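PDB 3OFT: cytochrome P450 from Novosphingobium aromaticivorans, which belongs to the haem-containing cytochrome P450 family and holds an iron protoporphyrin IX within its largely helical fold. Local coordinates for residues I243-L248 and V377-G382; R122-S127 and E142-N147; A316-P321 and R328-I333; P254-L259 and E322-D327. One frame throughout, in Å; residues are numbered along the deposited sequence.

Contact 1 of 4, residues I243-L248 and V377-G382; sequences IGMVAL and VTMKGG
L248 meets V377 and M379 where helix 221-252, the long central helix of the P450 fold, passes strand 378-380. This strand pairs antiparallel with 386-394. The contact is wholly apolar, with no hydrogen bond between the two segments. L248 and V377 meet end to end. L248 CD1 lies 4.0 Å from V377 CG2, and L248 CD2 sits 4.1 Å from V377 CG1. CG1 of the valine lies near both leucine methyls, and CG2 meets CD1. In L248 the CG is anti to the backbone N (chi1 172°), which sends both methyls off the helix toward the strand.

Two methionines extend the patch. M379 is stretched out beyond CG and comes in at about a right angle to L248. M245 is folded instead, and its bends bring its end nearer the strand. The two CE methyls, of M245 and M379, stand 4.4 Å apart, a loose contact. C387 and L390 of strand 386-394 also touch L248, while F27 and Y26 of helix 26-31 touch M245 and M379 respectively. The long helix is thus joined to the sheet through a buried apolar layer. Its tightest point is the 3.6 Å approach of M379 CE to L248 CD2.

Contact 2 of 4, residues R122-S127 and E142-N147; sequences RKLMES and EILPLN
L124 and L144 mark the closest backbone approach, with their CA atoms 7.5 Å apart. Segment 122-127 is helical and lies on helix 107-128. Segment 142-147 starts as a loop and enters helix 144-152 at L144. In the P450 fold these helices are D and part of E. The start of one therefore packs against the flank of the other.

L124 carries the contact through its two methyls. I143 CG2 meets both of them, with L124 CD1 at 3.9 Å, and the two side chains cross at about a right angle. L124 CD2 reaches on to L144, where it lies 3.9 Å from CB and also touches the backbone N. On I143 the touching is done by CG2, the branch set opposite the residue's own N. The longer CG1 branch leads away. V120 and A121, earlier on helix 107-128, also touch L144.

R122, E126 and S127 find partners within their own helix. R122 NE donates to E126 OE2 at 3.0 Å, one turn on, in a salt bridge. E126 OE2 lies in the guanidinium plane but is met from above its carboxylate plane. S127 OG donates to L124 O at 2.8 Å. On helix 144-152, N147 OD1 is hydrogen-bonded to R164 NE. Between the segments no hydrogen bond forms, so their attachment rests on van der Waals contact of branched aliphatic side chains.

Contact 3 of 4, residues A316-P321 and R328-I333; sequences ASFEAP and RGLAPI
R328 reaches across to the backbone of E319 and A320, in the meander region of the P450 fold that leads toward helix 348-365. R328 NH1 donates to E319 O at 2.8 Å. The N-H points almost straight at this oxygen (171°), nearly in line with the C=O bond. R328 NH2 donates to A320 O at 2.9 Å. This bond is more bent, and the donor stands above the carbonyl plane. Both oxygens lie in the guanidinium plane, along its edge. The arginine chain is extended from CG to NE, which carries the group over to the other segment. Beside this polar site, F318 and L330 cross at about a right angle. L330 CD1 lies 3.7 Å from F318 CE1.

Two further partners hold the guanidinium directly: NE forms a salt bridge with E273, and NH2 also donates to E323 O. H335 touches both F318 and L330, and H311 meets the F318 ring edge-to-face.

Farther out, E273 and R276 fit the ExxR motif of helix 267-277, the K helix. With R328 they match the Glu-Arg-Arg triad of P450s, in which the two arginines gather near one glutamate. The first segment is tied to the same motif, since P321 O is hydrogen-bonded to R276 NH1.

Contact 4 of 4, residues P254-L259 and E322-D327; sequences PEDQRL and EEVRFD
L259 and F326 meet on the surface, where helix 254-262, the J helix of the P450 fold, faces the meander segment 322-327. Their side chains approach head-on from their own segments. L259 CD2 lies 3.8 Å from F326 CE2 and slightly farther from CZ, so one methyl rests by the CE2-CZ part of the ring. A chi1 of 176° turns L259 CG away from its own N and directs the branch out from the helix toward the phenylalanine. A269 of helix 267-277 also touches F326.

A looser van der Waals touch, of a carboxylate oxygen on a methyl, joins D256 and V324, with D256 OD1 4.4 Å from V324 CG1. The carboxylate has its polar partner in H249 of helix 221-252, whose NE2 is hydrogen-bonded to OD1. The valine also packs on E273, L274 and R277 of helix 267-277 and on H249. It thus sits among three helices.

No hydrogen bond or salt bridge links the two segments. The charges pair within 322-327 instead, where E323, R325 and D327 form a salt-bridge network. R325 presents NE and NH2 to the two oxygens of D327. The modelled NH2 to OD1 distance is doubtfully short, but R325 NE to D327 OD2 is 2.8 Å and uses the syn lone pair. The network continues to E323, where R325 NH1 donates to OE1 at 3.0 Å.

Contact 1 is buried and contact 2 partly so. Contacts 3 and 4 lie at the surface. Contacts 1 and 2 are apolar and lack hydrogen bonds between segments: contact 1 joins helix to strand with leucine, valine and methionine, contact 2 joins a helix to the start of another with leucine and isoleucine. Their centres are 17 Å apart and they do not touch. Contacts 3 and 4 share the loop between helices 309-312 and 348-365 and cross along the chain. They meet directly through R328 and E323, and both lean on helix 267-277. Only contact 3 has hydrogen bonds between its segments. In contact 4 charges pair within one segment. Helix 254-262 of contact 4 directly follows helix 221-252 of contact 1.

Contact 1 of 4, residues I243-L248 and V377-G382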
loop_
_atom_site.group_PDB
_atom_site.type_symbol
_atom_site.label_atom_id
_atom_site.label_comp_id
_atom_site.label_asym_id
_atom_site.label_seq_id
_atom_site.Cartn_x
_atom_site.Cartn_y
_atom_site.Cartn_z
ATOM N N ILE A 243 1.632 7.168 -5.297
ATOM C CA ILE A 243 1.777 8.551 -5.772
ATOM C C ILE A 243 3.017 8.648 -6.648
ATOM O O ILE A 243 2.983 9.298 -7.701
ATOM C CB ILE A 243 1.802 9.613 -4.606
ATOM C CG1 ILE A 243 0.431 9.735 -3.908
ATOM C CG2 ILE A 243 2.294 11.021 -5.053
ATOM C CD1 ILE A 243 -0.740 9.980 -4.797
ATOM N N GLY A 244 4.106 8.007 -6.208
ATOM C CA GLY A 244 5.337 7.962 -7.044
ATOM C C GLY A 244 5.105 7.317 -8.413
ATOM O O GLY A 244 5.590 7.836 -9.437
ATOM N N MET A 245 4.343 6.213 -8.447
ATOM C CA MET A 245 4.099 5.505 -9.699
ATOM C C MET A 245 3.225 6.362 -10.635
ATOM O O MET A 245 3.421 6.380 -11.865
ATOM C CB MET A 245 3.369 4.190 -9.424
ATOM C CG MET A 245 4.250 3.068 -8.872
ATOM S SD MET A 245 5.785 2.797 -9.781
ATOM C CE MET A 245 5.356 2.954 -11.488
ATOM N N VAL A 246 2.245 7.036 -10.032
ATOM C CA VAL A 246 1.376 7.970 -10.786
ATOM C C VAL A 246 2.187 9.121 -11.393
ATOM O O VAL A 246 2.011 9.482 -12.586
ATOM C CB VAL A 246 0.234 8.480 -9.914
ATOM C CG1 VAL A 246 -0.471 9.651 -10.661
ATOM C CG2 VAL A 246 -0.774 7.295 -9.657
ATOM N N ALA A 247 3.076 9.694 -10.598
ATOM C CA ALA A 247 3.946 10.774 -11.129
ATOM C C ALA A 247 4.897 10.272 -12.216
ATOM O O ALA A 247 5.138 10.992 -13.192
ATOM C CB ALA A 247 4.758 11.466 -10.003
ATOM N N LEU A 248 5.457 9.084 -12.008
ATOM C CA LEU A 248 6.373 8.451 -12.980
ATOM C C LEU A 248 5.617 8.249 -14.313
ATOM O O LEU A 248 6.115 8.640 -15.380
ATOM C CB LEU A 248 6.889 7.114 -12.461
ATOM C CG LEU A 248 7.697 6.280 -13.473
ATOM C CD1 LEU A 248 8.895 7.115 -14.053
ATOM C CD2 LEU A 248 8.199 5.014 -12.772
ATOM N N VAL A 377 15.707 6.678 -13.138
ATOM C CA VAL A 377 14.613 6.221 -12.301
ATOM C C VAL A 377 15.027 4.859 -11.723
ATOM O O VAL A 377 15.395 3.948 -12.489
ATOM C CB VAL A 377 13.329 6.014 -13.139
ATOM C CG1 VAL A 377 12.217 5.295 -12.292
ATOM C CG2 VAL A 377 12.827 7.358 -13.698
ATOM N N THR A 378 14.995 4.726 -10.394
ATOM C CA THR A 378 15.321 3.440 -9.757
ATOM C C THR A 378 14.141 3.024 -8.882
ATOM O O THR A 378 13.379 3.873 -8.424
ATOM C CB THR A 378 16.634 3.509 -8.892
ATOM O OG1 THR A 378 16.551 4.602 -7.969
ATOM C CG2 THR A 378 17.823 3.800 -9.768
ATOM N N MET A 379 14.005 1.723 -8.652
ATOM C CA MET A 379 12.891 1.172 -7.893
ATOM C C MET A 379 13.444 0.175 -6.884
ATOM O O MET A 379 14.599 -0.224 -7.006
ATOM C CB MET A 379 11.923 0.449 -8.844
ATOM C CG MET A 379 11.311 1.358 -9.891
ATOM S SD MET A 379 9.880 0.619 -10.671
ATOM C CE MET A 379 9.523 1.704 -12.066
ATOM N N LYS A 380 12.621 -0.249 -5.924
ATOM C CA LYS A 380 12.953 -1.349 -5.030
ATOM C C LYS A 380 11.786 -2.336 -4.918
ATOM O O LYS A 380 10.636 -2.038 -5.332
ATOM C CB LYS A 380 13.333 -0.821 -3.637
ATOM C CG LYS A 380 12.168 -0.113 -2.921
ATOM C CD LYS A 380 12.517 0.143 -1.478
ATOM C CE LYS A 380 11.742 1.315 -0.928
ATOM N NZ LYS A 380 10.526 0.860 -0.257
ATOM N N GLY A 381 12.079 -3.516 -4.359
ATOM C CA GLY A 381 11.071 -4.570 -4.208
ATOM C C GLY A 381 10.632 -4.639 -2.760
ATOM O O GLY A 381 10.388 -3.613 -2.156
ATOM N N GLY A 382 10.545 -5.827 -2.174
ATOM C CA GLY A 382 9.940 -5.951 -0.807
ATOM C C GLY A 382 8.415 -6.031 -0.859
ATOM O O GLY A 382 7.833 -6.141 -1.944
#

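Contact 2 of 4, residues R122-S127 and E142-N147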
loop_
_atom_site.group_PDB
_atom_site.type_symbol
_atom_site.label_atom_id
_atom_site.label_comp_id
_atom_site.label_asym_id
_atom_site.label_seq_id
_atom_site.Cartn_x
_atom_site.Cartn_y
_atom_site.Cartn_z
ATOM N N ARG A 122 -1.837 20.681 -2.290
ATOM C CA ARG A 122 -1.561 21.961 -2.960
ATOM C C ARG A 122 -0.410 22.710 -2.325
ATOM O O ARG A 122 0.468 23.245 -3.034
ATOM C CB ARG A 122 -2.823 22.847 -3.035
ATOM C CG ARG A 122 -2.538 24.263 -3.616
ATOM C CD ARG A 122 -3.859 25.028 -3.765
ATOM N NE ARG A 122 -3.699 26.208 -4.610
ATOM C CZ ARG A 122 -4.715 26.887 -5.140
ATOM N NH1 ARG A 122 -5.971 26.527 -4.893
ATOM N NH2 ARG A 122 -4.475 27.934 -5.916
ATOM N N LYS A 123 -0.408 22.767 -0.993
ATOM C CA LYS A 123 0.659 23.438 -0.253
ATOM C C LYS A 123 2.011 22.783 -0.585
ATOM O O LYS A 123 3.008 23.473 -0.760
ATOM C CB LYS A 123 0.380 23.377 1.261
ATOM C CG LYS A 123 1.371 24.143 2.142
ATOM C CD LYS A 123 1.103 23.917 3.633
ATOM C CE LYS A 123 1.885 24.932 4.504
ATOM N NZ LYS A 123 1.382 24.956 5.913
ATOM N N LEU A 124 2.048 21.457 -0.675
ATOM C CA LEU A 124 3.323 20.761 -0.913
ATOM C C LEU A 124 3.809 20.944 -2.354
ATOM O O LEU A 124 5.017 21.200 -2.599
ATOM C CB LEU A 124 3.185 19.268 -0.524
ATOM C CG LEU A 124 4.447 18.389 -0.600
ATOM C CD1 LEU A 124 5.567 18.905 0.263
ATOM C CD2 LEU A 124 4.077 16.962 -0.222
ATOM N N MET A 125 2.881 20.837 -3.311
ATOM C CA MET A 125 3.165 21.166 -4.694
ATOM C C MET A 125 3.727 22.584 -4.854
ATOM O O MET A 125 4.747 22.808 -5.564
ATOM C CB MET A 125 1.916 20.957 -5.560
ATOM C CG MET A 125 2.091 21.219 -7.019
ATOM S SD MET A 125 1.903 22.979 -7.442
ATOM C CE MET A 125 0.157 23.232 -7.008
ATOM N N GLU A 126 3.060 23.547 -4.245
ATOM C CA GLU A 126 3.527 24.953 -4.358
ATOM C C GLU A 126 4.909 25.248 -3.774
ATOM O O GLU A 126 5.597 26.142 -4.239
ATOM C CB GLU A 126 2.510 25.898 -3.767
ATOM C CG GLU A 126 1.276 26.062 -4.659
ATOM C CD GLU A 126 0.158 26.807 -3.933
ATOM O OE1 GLU A 126 0.301 27.084 -2.717
ATOM O OE2 GLU A 126 -0.869 27.088 -4.581
ATOM N N SER A 127 5.294 24.507 -2.743
ATOM C CA SER A 127 6.619 24.587 -2.150
ATOM C C SER A 127 7.697 24.077 -3.134
ATOM O O SER A 127 8.832 24.552 -3.083
ATOM C CB SER A 127 6.664 23.800 -0.829
ATOM O OG SER A 127 6.937 22.413 -1.043
ATOM N N GLU A 142 7.217 10.763 -0.284
ATOM C CA GLU A 142 7.441 10.327 1.091
ATOM C C GLU A 142 7.048 11.382 2.124
ATOM O O GLU A 142 7.217 11.131 3.304
ATOM C CB GLU A 142 8.900 9.860 1.324
ATOM C CG GLU A 142 9.096 8.402 0.848
ATOM C CD GLU A 142 10.553 7.911 0.656
ATOM O OE1 GLU A 142 10.673 6.719 0.275
ATOM O OE2 GLU A 142 11.539 8.669 0.840
ATOM N N ILE A 143 6.574 12.546 1.683
ATOM C CA ILE A 143 6.220 13.626 2.590
ATOM C C ILE A 143 4.696 13.690 2.700
ATOM O O ILE A 143 4.135 13.833 3.790
ATOM C CB ILE A 143 6.782 14.981 2.073
ATOM C CG1 ILE A 143 8.311 14.945 1.974
ATOM C CG2 ILE A 143 6.298 16.192 2.914
ATOM C CD1 ILE A 143 9.013 14.757 3.321
ATOM N N LEU A 144 4.025 13.578 1.556
ATOM C CA LEU A 144 2.577 13.760 1.534
ATOM C C LEU A 144 1.779 12.850 2.495
ATOM O O LEU A 144 0.874 13.349 3.179
ATOM C CB LEU A 144 2.028 13.655 0.115
ATOM C CG LEU A 144 0.529 14.008 -0.001
ATOM C CD1 LEU A 144 0.314 15.515 0.091
ATOM C CD2 LEU A 144 -0.062 13.480 -1.296
ATOM N N PRO A 145 2.066 11.528 2.529
ATOM C CA PRO A 145 1.215 10.656 3.357
ATOM C C PRO A 145 1.274 11.001 4.844
ATOM O O PRO A 145 0.255 10.920 5.519
ATOM C CB PRO A 145 1.794 9.249 3.105
ATOM C CG PRO A 145 2.441 9.363 1.719
ATOM C CD PRO A 145 3.053 10.737 1.764
ATOM N N LEU A 146 2.443 11.385 5.351
ATOM C CA LEU A 146 2.510 11.807 6.755
ATOM C C LEU A 146 1.752 13.103 6.979
ATOM O O LEU A 146 1.025 13.186 7.960
ATOM C CB LEU A 146 3.947 11.925 7.271
ATOM C CG LEU A 146 4.006 12.276 8.779
ATOM C CD1 LEU A 146 3.431 11.140 9.678
ATOM C CD2 LEU A 146 5.443 12.621 9.218
ATOM N N ASN A 147 1.914 14.106 6.102
ATOM C CA ASN A 147 1.079 15.314 6.184
ATOM C C ASN A 147 -0.401 15.015 6.165
ATOM O O ASN A 147 -1.194 15.616 6.913
ATOM C CB ASN A 147 1.401 16.351 5.084
ATOM C CG ASN A 147 2.775 16.972 5.248
ATOM O OD1 ASN A 147 3.485 16.669 6.210
ATOM N ND2 ASN A 147 3.174 17.824 4.281
#

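Contact 3 of 4, residues A316-P321 and R328-I333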
loop_
_atom_site.group_PDB
_atom_site.type_symbol
_atom_site.label_atom_id
_atom_site.label_comp_id
_atom_site.label_asym_id
_atom_site.label_seq_id
_atom_site.Cartn_x
_atom_site.Cartn_y
_atom_site.Cartn_z
ATOM N N ALA A 316 -3.303 -13.300 -18.834
ATOM C CA ALA A 316 -4.304 -14.351 -18.742
ATOM C C ALA A 316 -5.516 -13.960 -17.856
ATOM O O ALA A 316 -6.589 -14.544 -17.990
ATOM C CB ALA A 316 -3.662 -15.684 -18.333
ATOM N N SER A 317 -5.359 -12.944 -16.997
ATOM C CA SER A 317 -6.467 -12.452 -16.159
ATOM C C SER A 317 -7.140 -11.182 -16.682
ATOM O O SER A 317 -8.320 -10.931 -16.409
ATOM C CB SER A 317 -5.981 -12.194 -14.704
ATOM O OG SER A 317 -5.523 -13.391 -14.104
ATOM N N PHE A 318 -6.381 -10.358 -17.386
ATOM C CA PHE A 318 -6.914 -9.102 -17.929
ATOM C C PHE A 318 -6.347 -8.863 -19.310
ATOM O O PHE A 318 -5.165 -9.084 -19.563
ATOM C CB PHE A 318 -6.556 -7.926 -17.016
ATOM C CG PHE A 318 -7.171 -8.020 -15.635
ATOM C CD1 PHE A 318 -8.444 -7.499 -15.393
ATOM C CD2 PHE A 318 -6.484 -8.655 -14.583
ATOM C CE1 PHE A 318 -9.019 -7.597 -14.114
ATOM C CE2 PHE A 318 -7.051 -8.764 -13.320
ATOM C CZ PHE A 318 -8.319 -8.242 -13.076
ATOM N N GLU A 319 -7.178 -8.351 -20.198
ATOM C CA GLU A 319 -6.748 -8.126 -21.577
ATOM C C GLU A 319 -5.822 -6.918 -21.675
ATOM O O GLU A 319 -6.159 -5.861 -21.144
ATOM C CB GLU A 319 -7.999 -7.868 -22.412
ATOM C CG GLU A 319 -7.845 -8.153 -23.877
ATOM C CD GLU A 319 -8.007 -9.652 -24.212
ATOM O OE1 GLU A 319 -7.745 -10.520 -23.337
ATOM O OE2 GLU A 319 -8.395 -9.954 -25.364
ATOM N N ALA A 320 -4.682 -7.071 -22.357
ATOM C CA ALA A 320 -3.761 -5.953 -22.615
ATOM C C ALA A 320 -3.507 -5.163 -21.330
ATOM O O ALA A 320 -3.638 -3.931 -21.292
ATOM C CB ALA A 320 -4.304 -5.028 -23.739
ATOM N N PRO A 321 -3.121 -5.878 -20.265
ATOM C CA PRO A 321 -3.093 -5.325 -18.891
ATOM C C PRO A 321 -2.141 -4.131 -18.727
ATOM O O PRO A 321 -2.339 -3.317 -17.837
ATOM C CB PRO A 321 -2.625 -6.532 -18.045
ATOM C CG PRO A 321 -1.864 -7.388 -19.014
ATOM C CD PRO A 321 -2.594 -7.253 -20.325
ATOM N N ARG A 328 -12.469 -0.287 -20.016
ATOM C CA ARG A 328 -12.493 -1.589 -19.340
ATOM C C ARG A 328 -13.774 -1.851 -18.553
ATOM O O ARG A 328 -14.104 -3.010 -18.299
ATOM C CB ARG A 328 -11.320 -1.714 -18.368
ATOM C CG ARG A 328 -9.953 -1.670 -19.061
ATOM C CD ARG A 328 -8.823 -2.017 -18.065
ATOM N NE ARG A 328 -7.528 -1.842 -18.702
ATOM C CZ ARG A 328 -6.894 -2.798 -19.382
ATOM N NH1 ARG A 328 -7.397 -4.020 -19.487
ATOM N NH2 ARG A 328 -5.722 -2.542 -19.925
ATOM N N GLY A 329 -14.449 -0.804 -18.092
ATOM C CA GLY A 329 -15.676 -1.003 -17.303
ATOM C C GLY A 329 -15.413 -1.872 -16.070
ATOM O O GLY A 329 -16.224 -2.726 -15.687
ATOM N N LEU A 330 -14.248 -1.681 -15.461
ATOM C CA LEU A 330 -13.768 -2.576 -14.406
ATOM C C LEU A 330 -13.931 -1.913 -13.052
ATOM O O LEU A 330 -13.231 -0.938 -12.783
ATOM C CB LEU A 330 -12.279 -2.798 -14.651
ATOM C CG LEU A 330 -11.617 -4.172 -14.691
ATOM C CD1 LEU A 330 -10.258 -4.091 -13.986
ATOM C CD2 LEU A 330 -12.470 -5.357 -14.201
ATOM N N ALA A 331 -14.844 -2.383 -12.193
ATOM C CA ALA A 331 -14.859 -1.881 -10.807
ATOM C C ALA A 331 -13.514 -2.190 -10.077
ATOM O O ALA A 331 -12.928 -3.282 -10.270
ATOM C CB ALA A 331 -16.062 -2.461 -10.015
ATOM N N PRO A 332 -13.026 -1.243 -9.250
ATOM C CA PRO A 332 -11.731 -1.445 -8.570
ATOM C C PRO A 332 -11.683 -2.754 -7.751
ATOM O O PRO A 332 -10.651 -3.374 -7.660
ATOM C CB PRO A 332 -11.644 -0.233 -7.661
ATOM C CG PRO A 332 -12.313 0.859 -8.512
ATOM C CD PRO A 332 -13.522 0.137 -9.058
ATOM N N ILE A 333 -12.811 -3.159 -7.180
ATOM C CA ILE A 333 -12.888 -4.429 -6.449
ATOM C C ILE A 333 -12.540 -5.651 -7.293
ATOM O O ILE A 333 -12.113 -6.675 -6.743
ATOM C CB ILE A 333 -14.268 -4.547 -5.687
ATOM C CG1 ILE A 333 -14.148 -5.416 -4.415
ATOM C CG2 ILE A 333 -15.381 -4.948 -6.617
ATOM C CD1 ILE A 333 -15.250 -5.138 -3.379
#

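Contact 4 of 4, residues P254-L259 and E322-D327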
loop_
_atom_site.group_PDB
_atom_site.type_symbol
_atom_site.label_atom_id
_atom_site.label_comp_id
_atom_site.label_asym_id
_atom_site.label_seq_id
_atom_site.Cartn_x
_atom_site.Cartn_y
_atom_site.Cartn_z
ATOM N N PRO A 254 3.728 12.258 -21.556
ATOM C CA PRO A 254 3.290 13.622 -21.749
ATOM C C PRO A 254 1.903 13.690 -22.394
ATOM O O PRO A 254 1.168 14.601 -22.079
ATOM C CB PRO A 254 4.327 14.187 -22.725
ATOM C CG PRO A 254 4.926 12.981 -23.378
ATOM C CD PRO A 254 5.013 12.021 -22.225
ATOM N N GLU A 255 1.548 12.738 -23.258
ATOM C CA GLU A 255 0.169 12.725 -23.821
ATOM C C GLU A 255 -0.910 12.583 -22.741
ATOM O O GLU A 255 -2.014 13.131 -22.902
ATOM C CB GLU A 255 -0.012 11.646 -24.898
ATOM C CG GLU A 255 -0.082 10.154 -24.400
ATOM C CD GLU A 255 1.288 9.489 -24.156
ATOM O OE1 GLU A 255 2.298 10.195 -23.973
ATOM O OE2 GLU A 255 1.362 8.232 -24.135
ATOM N N ASP A 256 -0.617 11.826 -21.669
ATOM C CA ASP A 256 -1.595 11.751 -20.550
ATOM C C ASP A 256 -1.614 13.002 -19.710
ATOM O O ASP A 256 -2.663 13.370 -19.198
ATOM C CB ASP A 256 -1.454 10.489 -19.688
ATOM C CG ASP A 256 -1.901 9.213 -20.450
ATOM O OD1 ASP A 256 -1.578 8.088 -19.999
ATOM O OD2 ASP A 256 -2.546 9.342 -21.534
ATOM N N GLN A 257 -0.476 13.702 -19.558
ATOM C CA GLN A 257 -0.543 15.002 -18.877
ATOM C C GLN A 257 -1.460 15.919 -19.648
ATOM O O GLN A 257 -2.308 16.645 -19.067
ATOM C CB GLN A 257 0.840 15.699 -18.839
ATOM C CG GLN A 257 1.830 15.100 -17.881
ATOM C CD GLN A 257 3.179 15.832 -17.911
ATOM O OE1 GLN A 257 4.221 15.188 -18.029
ATOM N NE2 GLN A 257 3.161 17.154 -17.792
ATOM N N ARG A 258 -1.280 15.916 -20.977
ATOM C CA ARG A 258 -2.082 16.795 -21.819
ATOM C C ARG A 258 -3.537 16.406 -21.741
ATOM O O ARG A 258 -4.392 17.251 -21.584
ATOM C CB ARG A 258 -1.627 16.731 -23.282
ATOM C CG ARG A 258 -0.333 17.473 -23.550
ATOM C CD ARG A 258 -0.086 17.493 -25.052
ATOM N NE ARG A 258 0.759 16.380 -25.484
ATOM C CZ ARG A 258 2.087 16.410 -25.417
ATOM N NH1 ARG A 258 2.701 17.489 -24.934
ATOM N NH2 ARG A 258 2.797 15.367 -25.818
ATOM N N LEU A 259 -3.819 15.122 -21.862
ATOM C CA LEU A 259 -5.216 14.650 -21.718
ATOM C C LEU A 259 -5.912 15.113 -20.444
ATOM O O LEU A 259 -7.048 15.631 -20.477
ATOM C CB LEU A 259 -5.249 13.104 -21.815
ATOM C CG LEU A 259 -6.604 12.426 -21.602
ATOM C CD1 LEU A 259 -7.635 12.866 -22.667
ATOM C CD2 LEU A 259 -6.385 10.888 -21.607
ATOM N N GLU A 322 -1.118 -4.008 -19.575
ATOM C CA GLU A 322 -0.181 -2.909 -19.445
ATOM C C GLU A 322 -0.640 -1.595 -20.138
ATOM O O GLU A 322 -0.018 -0.537 -19.961
ATOM C CB GLU A 322 1.239 -3.330 -19.845
ATOM C CG GLU A 322 1.900 -4.165 -18.749
ATOM C CD GLU A 322 3.277 -4.635 -19.091
ATOM O OE1 GLU A 322 3.752 -5.567 -18.409
ATOM O OE2 GLU A 322 3.898 -4.069 -20.024
ATOM N N GLU A 323 -1.736 -1.656 -20.884
ATOM C CA GLU A 323 -2.328 -0.441 -21.482
ATOM C C GLU A 323 -3.175 0.300 -20.455
ATOM O O GLU A 323 -3.949 -0.315 -19.719
ATOM C CB GLU A 323 -3.178 -0.796 -22.733
ATOM C CG GLU A 323 -2.387 -1.540 -23.809
ATOM C CD GLU A 323 -3.168 -1.806 -25.112
ATOM O OE1 GLU A 323 -4.297 -1.312 -25.287
ATOM O OE2 GLU A 323 -2.634 -2.531 -25.977
ATOM N N VAL A 324 -3.014 1.612 -20.384
ATOM C CA VAL A 324 -3.845 2.459 -19.552
ATOM C C VAL A 324 -4.987 2.832 -20.505
ATOM O O VAL A 324 -4.751 3.515 -21.509
ATOM C CB VAL A 324 -3.074 3.729 -19.096
ATOM C CG1 VAL A 324 -3.994 4.755 -18.410
ATOM C CG2 VAL A 324 -1.903 3.326 -18.150
ATOM N N ARG A 325 -6.193 2.357 -20.214
ATOM C CA ARG A 325 -7.354 2.617 -21.082
ATOM C C ARG A 325 -8.648 2.718 -20.336
ATOM O O ARG A 325 -8.760 2.223 -19.223
ATOM C CB ARG A 325 -7.476 1.580 -22.185
ATOM C CG ARG A 325 -7.310 0.182 -21.781
ATOM C CD ARG A 325 -7.091 -0.655 -23.035
ATOM N NE ARG A 325 -8.251 -0.559 -23.927
ATOM C CZ ARG A 325 -8.196 -0.409 -25.245
ATOM N NH1 ARG A 325 -7.022 -0.321 -25.882
ATOM N NH2 ARG A 325 -9.330 -0.340 -25.939
ATOM N N PHE A 326 -9.622 3.377 -20.963
ATOM C CA PHE A 326 -10.787 3.877 -20.250
ATOM C C PHE A 326 -12.040 3.071 -20.571
ATOM O O PHE A 326 -13.119 3.443 -20.161
ATOM C CB PHE A 326 -11.034 5.333 -20.675
ATOM C CG PHE A 326 -10.022 6.309 -20.129
ATOM C CD1 PHE A 326 -10.183 6.847 -18.849
ATOM C CD2 PHE A 326 -8.926 6.698 -20.893
ATOM C CE1 PHE A 326 -9.235 7.767 -18.329
ATOM C CE2 PHE A 326 -7.984 7.611 -20.395
ATOM C CZ PHE A 326 -8.142 8.138 -19.100
ATOM N N ASP A 327 -11.897 2.035 -21.371
ATOM C CA ASP A 327 -13.057 1.245 -21.829
ATOM C C ASP A 327 -13.131 -0.126 -21.163
ATOM O O ASP A 327 -13.784 -1.040 -21.678
ATOM C CB ASP A 327 -13.006 1.080 -23.354
ATOM C CG ASP A 327 -11.743 0.359 -23.846
ATOM O OD1 ASP A 327 -11.676 0.090 -25.064
ATOM O OD2 ASP A 327 -10.791 0.098 -23.065
#